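Local coordinates for secreted effector protein sseI (Salmonella enterica subsp. enterica serovar Typhimurium, PDB 4G29), which is a virulence factor whose catalytic domain belongs to the cysteine protease superfamily and probably acts as a papain-like cysteine hydrolase on a host target, at residues Y10-I16 with L113-E119; C42-M46 with H80-V84. All blocks are in the same frame, centred on the assembly; numbering follows the deposited sequence.

Contact 1 (Y10-I16 with L113-E119); sequences YNLTSDI and LILSADE
Glu-119 reaches back from the first turn of its helix to bind Tyr-10 and Thr-13. From CB, which points toward 10-16, the chain leaves with CG beside its own backbone N (chi1 -70°) and runs on extended. Glu-119 CG passes 3.7 Å from Tyr-10 OH, and CD lies at the edge of the tyrosine ring, in its plane. At the tip, Glu-119 OE2 accepts from Tyr-10 OH at 2.6 Å; the hydroxyl arrives from above the carboxylate plane, which stands 74° from the ring. Glu-119 OE1 takes the backbone N of Ser-116 at 2.9 Å on its anti side and, weakly, Thr-13 OG1 at 3.2 Å. Ser-116 OG in turn accepts from Glu-119 N at 3.0 Å, completing a capping box, so glutamate suits this place: one carboxylate caps its helix and grips the N-terminal loop. Thr-13 OG1 also accepts from Asp-15 N, an ST turn; Asp-15 OD2 lies 4.5 Å from Glu-119 OE2, a like-charge proximity that the donors on Glu-119 probably offset.

Behind this polar end the backbones pair through a single bridge. Ile-114 N donates to Asn-11 O at 3.0 Å, and Thr-13 N to Ile-114 O at 2.9 Å. Branched and apolar side chains fill the flanks: Leu-115 CD2 rests against Tyr-10 CD2, and Ile-16 CD1 meets Ile-114 CG2. The polar end of Asn-11 turns to Asn-110. Strand 113-116 is the edge of the sheet beside strand 90-95, and the loop covers its other side, while Leu-12 and Ile-114 pack on helix 18-26.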
# COMPACT_ATOMS: atom_id res chain seq x y z
N TYR A 10 -5.16 -5.94 14.49
CA TYR A 10 -5.79 -6.76 13.46
C TYR A 10 -5.36 -6.36 12.07
O TYR A 10 -4.84 -5.27 11.87
CB TYR A 10 -7.31 -6.62 13.55
CG TYR A 10 -7.79 -5.20 13.77
CD1 TYR A 10 -7.80 -4.62 15.05
CD2 TYR A 10 -8.19 -4.41 12.70
CE1 TYR A 10 -8.20 -3.32 15.24
CE2 TYR A 10 -8.61 -3.10 12.91
CZ TYR A 10 -8.61 -2.56 14.16
OH TYR A 10 -9.04 -1.27 14.33
N ASN A 11 -5.55 -7.27 11.14
CA ASN A 11 -5.24 -7.01 9.72
C ASN A 11 -6.50 -6.70 8.91
O ASN A 11 -6.40 -6.13 7.79
CB ASN A 11 -4.54 -8.23 9.11
CG ASN A 11 -3.12 -8.40 9.60
OD1 ASN A 11 -2.55 -7.53 10.24
ND2 ASN A 11 -2.53 -9.55 9.28
N LEU A 12 -7.65 -7.12 9.45
CA LEU A 12 -8.92 -7.07 8.74
C LEU A 12 -9.93 -6.32 9.57
O LEU A 12 -10.25 -6.75 10.66
CB LEU A 12 -9.42 -8.49 8.46
CG LEU A 12 -8.52 -9.36 7.58
CD1 LEU A 12 -9.00 -10.80 7.47
CD2 LEU A 12 -8.35 -8.78 6.20
N THR A 13 -10.46 -5.23 9.02
CA THR A 13 -11.44 -4.44 9.75
C THR A 13 -12.81 -5.11 9.80
O THR A 13 -13.12 -5.94 8.94
CB THR A 13 -11.61 -3.05 9.08
OG1 THR A 13 -12.38 -2.22 9.95
CG2 THR A 13 -12.28 -3.17 7.71
N SER A 14 -13.61 -4.73 10.81
CA SER A 14 -14.99 -5.21 11.00
C SER A 14 -16.01 -4.17 10.55
O SER A 14 -17.20 -4.50 10.41
CB SER A 14 -15.24 -5.56 12.47
OG SER A 14 -14.56 -6.75 12.77
N ASP A 15 -15.53 -2.94 10.32
CA ASP A 15 -16.30 -1.81 9.75
C ASP A 15 -16.97 -2.21 8.43
O ASP A 15 -18.06 -1.72 8.11
CB ASP A 15 -15.39 -0.59 9.45
CG ASP A 15 -14.85 0.13 10.70
OD1 ASP A 15 -15.17 -0.22 11.87
OD2 ASP A 15 -14.07 1.09 10.49
N ILE A 16 -16.29 -3.06 7.66
CA ILE A 16 -16.83 -3.65 6.41
C ILE A 16 -16.59 -5.14 6.54
O ILE A 16 -15.85 -5.54 7.42
CB ILE A 16 -16.12 -3.08 5.12
CG1 ILE A 16 -14.61 -3.16 5.26
CG2 ILE A 16 -16.64 -1.62 4.84
CD1 ILE A 16 -13.84 -2.96 3.95
N LEU A 113 -3.90 -7.05 4.26
CA LEU A 113 -4.63 -6.03 5.02
C LEU A 113 -5.85 -5.59 4.22
O LEU A 113 -5.76 -5.32 3.05
CB LEU A 113 -3.76 -4.79 5.24
CG LEU A 113 -2.40 -5.00 5.90
CD1 LEU A 113 -1.61 -3.68 5.91
CD2 LEU A 113 -2.55 -5.69 7.27
N ILE A 114 -6.99 -5.50 4.90
CA ILE A 114 -8.15 -4.75 4.39
C ILE A 114 -8.64 -3.94 5.60
O ILE A 114 -9.21 -4.49 6.56
CB ILE A 114 -9.25 -5.67 3.86
CG1 ILE A 114 -8.73 -6.61 2.77
CG2 ILE A 114 -10.48 -4.83 3.29
CD1 ILE A 114 -9.77 -7.65 2.31
N LEU A 115 -8.39 -2.64 5.56
CA LEU A 115 -8.49 -1.78 6.71
C LEU A 115 -9.11 -0.46 6.36
O LEU A 115 -9.08 -0.07 5.21
CB LEU A 115 -7.13 -1.50 7.32
CG LEU A 115 -6.36 -2.67 7.98
CD1 LEU A 115 -4.97 -2.26 8.32
CD2 LEU A 115 -7.13 -3.08 9.27
N SER A 116 -9.64 0.28 7.33
CA SER A 116 -9.94 1.68 7.01
C SER A 116 -8.64 2.42 6.67
O SER A 116 -7.54 1.97 7.00
CB SER A 116 -10.63 2.40 8.16
OG SER A 116 -9.70 2.74 9.19
N ALA A 117 -8.75 3.58 6.02
CA ALA A 117 -7.54 4.31 5.66
C ALA A 117 -6.78 4.68 6.92
O ALA A 117 -5.57 4.64 6.94
CB ALA A 117 -7.86 5.56 4.87
N ASP A 118 -7.47 5.06 8.00
CA ASP A 118 -6.75 5.46 9.18
C ASP A 118 -6.08 4.25 9.83
O ASP A 118 -4.99 4.40 10.39
CB ASP A 118 -7.67 6.14 10.19
CG ASP A 118 -8.04 7.57 9.80
OD1 ASP A 118 -7.55 8.14 8.80
OD2 ASP A 118 -8.85 8.15 10.51
N GLU A 119 -6.74 3.08 9.78
CA GLU A 119 -6.18 1.88 10.37
C GLU A 119 -4.97 1.45 9.58
O GLU A 119 -3.99 0.98 10.16
CB GLU A 119 -7.20 0.76 10.45
CG GLU A 119 -8.29 0.96 11.43
CD GLU A 119 -9.47 0.02 11.27
OE1 GLU A 119 -9.74 -0.49 10.16
OE2 GLU A 119 -10.17 -0.19 12.29

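Contact 2 (C42-M46 with H80-V84); sequences CESLM and HFAVV
Cys-42 turns SG between its backbone N and carbonyl carbon (chi1 41°), while His-80 carries its ring anti to its own N (chi1 -168°); the two rotations bring SG to 3.6 Å from His-80 ND1. The sulfur lies oblique to the imidazole and is not hydrogen-bonded to it. Cys-42 SG also sits at the edge of the Phe-81 ring, near its plane, 3.8 Å from Phe-81 CD2. A small thiol suits a site where helix 42-55 comes this close to strand 78-87.

Phe-81, whose CB points toward the helix, buries the largest share of the interface. Met-46, here selenomethionine, bends at its last torsion (chi3 -81°), setting SE 3.8 Å from Phe-81 CB and laying CE over one face of the ring, offset toward the rim, in a CH-pi contact 4.2 Å from the centroid. The unbranched, flexible side chain lets SE reach Phe-81 CB while CE lies over the ring. Glu-43 runs alongside Phe-81, its carboxylate nearly perpendicular to the ring and OE2 oblique to it. Farther along, the beta-branched Val-83 puts CG2 4.3 Å from Met-46 CG, an apolar pair. A water bridges the backbones, hydrogen-bonded to Cys-42 O at 2.9 Å and to Phe-81 O at 2.8 Å.

His-80 NE2 is hydrogen-bonded to Asp-95 on the adjacent strand, and ND1 to Gln-100. A cysteine on helix 42-55, facing a strand histidine backed by an aspartate, is consistent with the Cys-His-Asp triad of papain-like enzymes: Cys-42 would be the nucleophile, with Asp-95 holding the imidazole at NE2.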
# COMPACT_ATOMS: atom_id res chain seq x y z
N CYS A 42 2.36 -6.66 -6.00
CA CYS A 42 1.49 -5.55 -5.65
C CYS A 42 1.11 -4.94 -6.99
O CYS A 42 -0.01 -4.60 -7.13
CB CYS A 42 2.02 -4.42 -4.64
SG CYS A 42 3.55 -3.99 -4.89
N GLU A 43 2.04 -4.76 -7.94
CA GLU A 43 1.63 -3.93 -9.07
C GLU A 43 0.52 -4.65 -9.87
O GLU A 43 -0.52 -4.03 -10.28
CB GLU A 43 2.85 -3.54 -9.92
CG GLU A 43 2.58 -2.47 -10.80
CD GLU A 43 3.84 -1.96 -11.49
OE1 GLU A 43 3.75 -2.00 -12.70
OE2 GLU A 43 4.84 -1.54 -10.87
N SER A 44 0.72 -5.96 -10.09
CA SER A 44 -0.23 -6.76 -10.90
C SER A 44 -1.60 -6.95 -10.20
O SER A 44 -2.55 -7.35 -10.84
CB SER A 44 0.35 -8.14 -11.30
OG SER A 44 0.35 -9.07 -10.21
N LEU A 45 -1.63 -6.77 -8.87
CA LEU A 45 -2.85 -6.93 -8.10
C LEU A 45 -3.72 -5.67 -8.15
O LEU A 45 -4.90 -5.75 -7.76
CB LEU A 45 -2.57 -7.33 -6.66
CG LEU A 45 -2.14 -8.76 -6.44
CD1 LEU A 45 -1.42 -8.96 -5.08
CD2 LEU A 45 -3.28 -9.77 -6.59
N MSE A 46 -3.21 -4.52 -8.62
CA MSE A 46 -4.01 -3.30 -8.57
C MSE A 46 -5.33 -3.44 -9.34
O MSE A 46 -6.41 -3.16 -8.81
CB MSE A 46 -3.24 -2.06 -9.07
CG MSE A 46 -2.21 -1.57 -8.03
SE MSE A 46 -1.52 0.23 -8.54
CE MSE A 46 -0.21 -0.49 -9.82
N HIS A 80 5.67 0.06 -3.27
CA HIS A 80 4.54 -0.76 -2.92
C HIS A 80 3.27 -0.07 -3.45
O HIS A 80 3.28 1.13 -3.75
CB HIS A 80 4.43 -0.95 -1.40
CG HIS A 80 3.45 -2.01 -0.99
ND1 HIS A 80 3.55 -3.33 -1.39
CD2 HIS A 80 2.35 -1.94 -0.20
CE1 HIS A 80 2.55 -4.01 -0.87
NE2 HIS A 80 1.79 -3.19 -0.16
N PHE A 81 2.23 -0.85 -3.60
CA PHE A 81 0.95 -0.39 -4.16
C PHE A 81 -0.24 -0.97 -3.43
O PHE A 81 -0.28 -2.17 -3.11
CB PHE A 81 0.84 -0.69 -5.66
CG PHE A 81 1.94 -0.05 -6.46
CD1 PHE A 81 1.83 1.24 -6.89
CD2 PHE A 81 3.07 -0.77 -6.77
CE1 PHE A 81 2.83 1.83 -7.57
CE2 PHE A 81 4.08 -0.14 -7.48
CZ PHE A 81 3.96 1.13 -7.84
N ALA A 82 -1.24 -0.14 -3.20
CA ALA A 82 -2.47 -0.60 -2.59
C ALA A 82 -3.64 0.06 -3.36
O ALA A 82 -3.41 0.95 -4.16
CB ALA A 82 -2.53 -0.24 -1.08
N VAL A 83 -4.85 -0.31 -3.02
CA VAL A 83 -6.05 0.28 -3.67
C VAL A 83 -6.97 0.84 -2.59
O VAL A 83 -7.18 0.21 -1.56
CB VAL A 83 -6.76 -0.74 -4.59
CG1 VAL A 83 -7.85 -0.09 -5.41
CG2 VAL A 83 -5.76 -1.46 -5.55
N VAL A 84 -7.48 2.05 -2.83
CA VAL A 84 -8.30 2.77 -1.86
C VAL A 84 -9.68 3.00 -2.47
O VAL A 84 -9.82 3.31 -3.68
CB VAL A 84 -7.70 4.17 -1.58
CG1 VAL A 84 -8.36 4.78 -0.36
CG2 VAL A 84 -6.21 4.12 -1.49
O HOH W 1 -1.63 -3.98 -4.79

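In the fold
From the N terminus the chain first lays down 10-16, whose partner, strand 113-116, comes much later in the sequence. Helices 18-26 and 29-36 follow; next is 42-46, on the helix that packs on the sheet, and after strand 61-69 its partner 80-84 closes contact 2. Strand 90-95 comes next, and contact 1 closes the larger loop, so contact 2 is nested within it. Both reach the same antiparallel sheet, contact 1 at one edge strand, 113-116, and contact 2 on an interior one, with strand 90-95 between them. Their centres are about 16 Å apart; contact 1 ties the N-terminal loop to the sheet margin, contact 2 joins helix 42-55 to strand 78-87 at the probable active site.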